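Local coordinates for intergenic-region protein (PDB 2WJ9) that probably counters host restriction enzymes as an antirestriction protein of the ArdB type, at residues L95-P107 with T157-Q169. Sequence-based numbering, arbitrary orientation.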
loop_
_atom_site.group_PDB
_atom_site.type_symbol
_atom_site.label_atom_id
_atom_site.label_comp_id
_atom_site.label_asym_id
_atom_site.label_seq_id
_atom_site.Cartn_x
_atom_site.Cartn_y
_atom_site.Cartn_z
ATOM N N LEU B 95 -18.646 -7.226 -8.171
ATOM C CA LEU B 95 -17.886 -6.142 -7.563
ATOM C C LEU B 95 -17.727 -6.391 -6.063
ATOM O O LEU B 95 -18.655 -6.868 -5.406
ATOM C CB LEU B 95 -18.562 -4.794 -7.831
ATOM C CG LEU B 95 -18.921 -4.479 -9.291
ATOM C CD1 LEU B 95 -19.525 -3.078 -9.428
ATOM C CD2 LEU B 95 -17.707 -4.632 -10.223
ATOM N N TYR B 96 -16.540 -6.068 -5.541
ATOM C CA TYR B 96 -16.168 -6.339 -4.143
ATOM C C TYR B 96 -15.476 -5.141 -3.465
ATOM O O TYR B 96 -14.699 -4.419 -4.090
ATOM C CB TYR B 96 -15.231 -7.558 -4.064
ATOM C CG TYR B 96 -15.868 -8.844 -4.529
ATOM C CD1 TYR B 96 -16.615 -9.630 -3.654
ATOM C CD2 TYR B 96 -15.739 -9.272 -5.845
ATOM C CE1 TYR B 96 -17.212 -10.810 -4.080
ATOM C CE2 TYR B 96 -16.321 -10.456 -6.281
ATOM C CZ TYR B 96 -17.068 -11.218 -5.398
ATOM O OH TYR B 96 -17.666 -12.391 -5.835
ATOM N N THR B 97 -15.757 -4.965 -2.175
ATOM C CA THR B 97 -15.025 -4.034 -1.305
ATOM C C THR B 97 -14.143 -4.800 -0.309
ATOM O O THR B 97 -14.451 -5.943 0.040
ATOM C CB THR B 97 -15.984 -3.080 -0.528
ATOM O OG1 THR B 97 -16.863 -3.820 0.340
ATOM C CG2 THR B 97 -16.810 -2.242 -1.506
ATOM N N LEU B 98 -13.055 -4.157 0.130
ATOM C CA LEU B 98 -12.118 -4.728 1.109
ATOM C C LEU B 98 -12.194 -3.895 2.400
ATOM O O LEU B 98 -12.454 -2.697 2.342
ATOM C CB LEU B 98 -10.680 -4.743 0.546
ATOM C CG LEU B 98 -10.326 -5.770 -0.558
ATOM C CD1 LEU B 98 -9.072 -5.351 -1.303
ATOM C CD2 LEU B 98 -10.174 -7.184 0.002
ATOM N N ASN B 99 -11.951 -4.524 3.545
ATOM C CA ASN B 99 -12.024 -3.827 4.854
ATOM C C ASN B 99 -10.800 -2.952 5.195
ATOM O O ASN B 99 -10.702 -2.419 6.323
ATOM C CB ASN B 99 -12.312 -4.822 5.986
ATOM C CG ASN B 99 -11.249 -5.905 6.116
ATOM O OD1 ASN B 99 -10.515 -6.182 5.172
ATOM N ND2 ASN B 99 -11.175 -6.530 7.284
ATOM N N ASN B 100 -9.864 -2.835 4.250
ATOM C CA ASN B 100 -8.781 -1.848 4.332
ATOM C C ASN B 100 -9.017 -0.622 3.431
ATOM O O ASN B 100 -8.137 0.223 3.293
ATOM C CB ASN B 100 -7.429 -2.490 4.019
ATOM C CG ASN B 100 -7.330 -3.009 2.584
ATOM O OD1 ASN B 100 -8.310 -2.989 1.824
ATOM N ND2 ASN B 100 -6.138 -3.469 2.210
ATOM N N GLY B 101 -10.206 -0.539 2.837
ATOM C CA GLY B 101 -10.579 0.535 1.908
ATOM C C GLY B 101 -10.402 0.208 0.431
ATOM O O GLY B 101 -10.754 1.007 -0.431
ATOM N N GLY B 102 -9.873 -0.972 0.138
ATOM C CA GLY B 102 -9.680 -1.398 -1.248
ATOM C C GLY B 102 -10.966 -1.827 -1.918
ATOM O O GLY B 102 -12.024 -1.904 -1.292
ATOM N N ALA B 103 -10.882 -2.103 -3.212
ATOM C CA ALA B 103 -12.044 -2.550 -3.979
ATOM C C ALA B 103 -11.556 -3.186 -5.281
ATOM O O ALA B 103 -10.487 -2.822 -5.798
ATOM C CB ALA B 103 -12.995 -1.371 -4.262
ATOM N N PHE B 104 -12.326 -4.136 -5.799
ATOM C CA PHE B 104 -11.951 -4.842 -7.032
ATOM C C PHE B 104 -13.147 -5.537 -7.701
ATOM O O PHE B 104 -14.278 -5.475 -7.222
ATOM C CB PHE B 104 -10.802 -5.828 -6.761
ATOM C CG PHE B 104 -11.175 -6.994 -5.886
ATOM C CD1 PHE B 104 -11.472 -8.226 -6.440
ATOM C CD2 PHE B 104 -11.211 -6.863 -4.501
ATOM C CE1 PHE B 104 -11.802 -9.315 -5.641
ATOM C CE2 PHE B 104 -11.543 -7.952 -3.693
ATOM C CZ PHE B 104 -11.835 -9.173 -4.259
ATOM N N MET B 105 -12.905 -6.169 -8.840
ATOM C CA MET B 105 -13.936 -6.964 -9.503
ATOM C C MET B 105 -13.365 -8.320 -9.884
ATOM O O MET B 105 -12.197 -8.419 -10.255
ATOM C CB MET B 105 -14.492 -6.245 -10.742
ATOM C CG MET B 105 -13.504 -6.057 -11.881
ATOM S SD MET B 105 -14.138 -5.075 -13.273
ATOM C CE MET B 105 -15.775 -5.738 -13.438
ATOM N N ALA B 106 -14.187 -9.356 -9.776
ATOM C CA ALA B 106 -13.759 -10.723 -10.100
ATOM C C ALA B 106 -14.960 -11.644 -10.274
ATOM O O ALA B 106 -16.065 -11.312 -9.855
ATOM C CB ALA B 106 -12.859 -11.256 -8.978
ATOM N N PRO B 107 -14.752 -12.809 -10.900
ATOM C CA PRO B 107 -15.724 -13.884 -10.689
ATOM C C PRO B 107 -15.754 -14.372 -9.227
ATOM O O PRO B 107 -14.823 -14.121 -8.450
ATOM C CB PRO B 107 -15.236 -15.002 -11.626
ATOM C CG PRO B 107 -14.325 -14.322 -12.607
ATOM C CD PRO B 107 -13.699 -13.190 -11.850
ATOM N N THR B 157 -2.569 4.599 -6.798
ATOM C CA THR B 157 -1.485 3.908 -6.071
ATOM C C THR B 157 -1.997 3.238 -4.786
ATOM O O THR B 157 -1.664 2.084 -4.485
ATOM C CB THR B 157 -0.317 4.876 -5.704
ATOM O OG1 THR B 157 -0.071 5.811 -6.766
ATOM C CG2 THR B 157 0.974 4.107 -5.390
ATOM N N VAL B 158 -2.810 3.959 -4.015
ATOM C CA VAL B 158 -3.362 3.384 -2.798
ATOM C C VAL B 158 -4.271 2.167 -3.061
ATOM O O VAL B 158 -4.159 1.165 -2.357
ATOM C CB VAL B 158 -4.071 4.453 -1.954
ATOM C CG1 VAL B 158 -4.890 3.811 -0.835
ATOM C CG2 VAL B 158 -3.042 5.458 -1.413
ATOM N N HIS B 159 -5.130 2.242 -4.076
ATOM C CA HIS B 159 -5.903 1.069 -4.518
ATOM C C HIS B 159 -4.989 -0.127 -4.857
ATOM O O HIS B 159 -5.285 -1.269 -4.489
ATOM C CB HIS B 159 -6.826 1.411 -5.701
ATOM C CG HIS B 159 -8.189 1.884 -5.287
ATOM N ND1 HIS B 159 -9.055 1.104 -4.551
ATOM C CD2 HIS B 159 -8.833 3.056 -5.506
ATOM C CE1 HIS B 159 -10.167 1.780 -4.317
ATOM N NE2 HIS B 159 -10.063 2.966 -4.892
ATOM N N TYR B 160 -3.873 0.133 -5.538
ATOM C CA TYR B 160 -2.909 -0.925 -5.833
ATOM C C TYR B 160 -2.335 -1.571 -4.566
ATOM O O TYR B 160 -2.346 -2.797 -4.432
ATOM C CB TYR B 160 -1.767 -0.402 -6.709
ATOM C CG TYR B 160 -0.714 -1.461 -7.003
ATOM C CD1 TYR B 160 -1.016 -2.546 -7.811
ATOM C CD2 TYR B 160 0.558 -1.395 -6.446
ATOM C CE1 TYR B 160 -0.080 -3.536 -8.076
ATOM C CE2 TYR B 160 1.522 -2.384 -6.716
ATOM C CZ TYR B 160 1.187 -3.457 -7.532
ATOM O OH TYR B 160 2.124 -4.451 -7.815
ATOM N N TYR B 161 -1.845 -0.751 -3.633
ATOM C CA TYR B 161 -1.265 -1.282 -2.385
ATOM C C TYR B 161 -2.318 -2.064 -1.563
ATOM O O TYR B 161 -2.024 -3.103 -0.980
ATOM C CB TYR B 161 -0.619 -0.161 -1.539
ATOM C CG TYR B 161 0.774 0.262 -1.990
ATOM C CD1 TYR B 161 1.012 1.539 -2.476
ATOM C CD2 TYR B 161 1.865 -0.610 -1.904
ATOM C CE1 TYR B 161 2.282 1.934 -2.893
ATOM C CE2 TYR B 161 3.140 -0.216 -2.318
ATOM C CZ TYR B 161 3.334 1.053 -2.818
ATOM O OH TYR B 161 4.581 1.465 -3.234
ATOM N N ARG B 162 -3.551 -1.579 -1.547
ATOM C CA ARG B 162 -4.606 -2.218 -0.749
ATOM C C ARG B 162 -5.006 -3.596 -1.298
ATOM O O ARG B 162 -5.137 -4.561 -0.544
ATOM C CB ARG B 162 -5.807 -1.283 -0.604
ATOM C CG ARG B 162 -5.519 -0.159 0.392
ATOM C CD ARG B 162 -6.591 0.901 0.428
ATOM N NE ARG B 162 -6.347 1.838 1.524
ATOM C CZ ARG B 162 -7.026 2.959 1.733
ATOM N NH1 ARG B 162 -8.004 3.324 0.910
ATOM N NH2 ARG B 162 -6.716 3.718 2.778
ATOM N N LEU B 163 -5.175 -3.686 -2.609
ATOM C CA LEU B 163 -5.439 -4.982 -3.260
ATOM C C LEU B 163 -4.226 -5.923 -3.209
ATOM O O LEU B 163 -4.386 -7.140 -3.033
ATOM C CB LEU B 163 -5.911 -4.781 -4.704
ATOM C CG LEU B 163 -6.340 -6.039 -5.477
ATOM C CD1 LEU B 163 -7.529 -6.732 -4.804
ATOM C CD2 LEU B 163 -6.652 -5.674 -6.939
ATOM N N ARG B 164 -3.021 -5.372 -3.377
ATOM C CA ARG B 164 -1.788 -6.146 -3.243
ATOM C C ARG B 164 -1.720 -6.852 -1.886
ATOM O O ARG B 164 -1.348 -8.012 -1.816
ATOM C CB ARG B 164 -0.548 -5.258 -3.473
ATOM C CG ARG B 164 0.824 -5.922 -3.264
ATOM C CD ARG B 164 1.923 -4.900 -3.611
ATOM N NE ARG B 164 3.299 -5.298 -3.307
ATOM C CZ ARG B 164 4.031 -4.877 -2.273
ATOM N NH1 ARG B 164 3.534 -4.047 -1.360
ATOM N NH2 ARG B 164 5.283 -5.297 -2.148
ATOM N N ASP B 165 -2.102 -6.159 -0.807
ATOM C CA ASP B 165 -2.118 -6.790 0.527
ATOM C C ASP B 165 -3.086 -7.978 0.609
ATOM O O ASP B 165 -2.758 -9.005 1.198
ATOM C CB ASP B 165 -2.481 -5.778 1.622
ATOM C CG ASP B 165 -1.302 -4.945 2.086
ATOM O OD1 ASP B 165 -0.174 -5.093 1.554
ATOM O OD2 ASP B 165 -1.508 -4.135 3.021
ATOM N N TYR B 166 -4.270 -7.830 0.024
ATOM C CA TYR B 166 -5.234 -8.934 -0.073
ATOM C C TYR B 166 -4.648 -10.125 -0.852
ATOM O O TYR B 166 -4.826 -11.290 -0.446
ATOM C CB TYR B 166 -6.534 -8.446 -0.719
ATOM C CG TYR B 166 -7.643 -9.473 -0.760
ATOM C CD1 TYR B 166 -8.206 -9.971 0.411
ATOM C CD2 TYR B 166 -8.155 -9.929 -1.971
ATOM C CE1 TYR B 166 -9.230 -10.902 0.375
ATOM C CE2 TYR B 166 -9.173 -10.861 -2.012
ATOM C CZ TYR B 166 -9.713 -11.345 -0.837
ATOM O OH TYR B 166 -10.734 -12.276 -0.865
ATOM N N ALA B 167 -3.933 -9.827 -1.946
ATOM C CA ALA B 167 -3.253 -10.858 -2.750
ATOM C C ALA B 167 -2.166 -11.566 -1.943
ATOM O O ALA B 167 -2.002 -12.787 -2.047
ATOM C CB ALA B 167 -2.652 -10.248 -4.013
ATOM N N LEU B 168 -1.436 -10.799 -1.126
ATOM C CA LEU B 168 -0.362 -11.362 -0.310
ATOM C C LEU B 168 -0.885 -12.322 0.759
ATOM O O LEU B 168 -0.137 -13.176 1.220
ATOM C CB LEU B 168 0.494 -10.250 0.323
ATOM C CG LEU B 168 1.415 -9.513 -0.665
ATOM C CD1 LEU B 168 2.022 -8.247 -0.035
ATOM C CD2 LEU B 168 2.514 -10.432 -1.176
ATOM N N GLN B 169 -2.153 -12.181 1.145
ATOM C CA GLN B 169 -2.780 -13.067 2.133
ATOM C C GLN B 169 -3.577 -14.216 1.497
ATOM O O GLN B 169 -4.074 -15.090 2.208
ATOM C CB GLN B 169 -3.714 -12.271 3.054
ATOM C CG GLN B 169 -3.007 -11.231 3.936
ATOM C CD GLN B 169 -3.928 -10.552 4.937
ATOM O OE1 GLN B 169 -5.126 -10.846 5.020
ATOM N NE2 GLN B 169 -3.358 -9.643 5.726
HETATM O O HOH W 1 -3.830 -3.005 3.803
HETATM O O HOH W 2 -8.173 2.636 -1.907
HETATM O O HOH W 3 -8.074 -1.535 -3.996
#
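Asn100 ND2 is held by two acceptors: the backbone O of Arg162, 3.1 Å away with a nearly straight N-H...O of 164°, and a water that in turn donates to Asp165 OD2. The Arg162 O lies in the plane of the Asn100 amide, whereas ND2 comes in tilted from that carbonyl's own plane. At the other branch, Asn100 OD1 accepts from Gly102 N at 3.1 Å, an Asx turn reached with CG between backbone N and carbonyl carbon (chi1 64°); bonds at both ends of the amide fix its rotation. Asp165 also forms a salt bridge with Arg164 of the second subunit, linking this site to the dimer interface. The outstretched Arg162 side chain runs antiparallel to that of Asn100 and places one guanidinium face over Asn100 O, with Val158 CG1 on the other; NH1 reaches Ser35 O. These residues dock a beta hairpin, strands 95-98 and 103-107 joined by a type I turn, Leu98 to Gly101, with a G1 bulge at Gly101, against helix 154-168. A further water bridges Ala103 N (3.0 Å) to His159 O (2.8 Å). On the apolar side Leu98 CD2 lies over one face of the Tyr166 ring in a CH-pi contact, 3.6 Å from the centroid. Leu163 CD1 meets Phe104 CD2 at 3.7 Å, while Phe104 CZ approaches Tyr166 CE2 at 3.9 Å, their ring planes 33° apart.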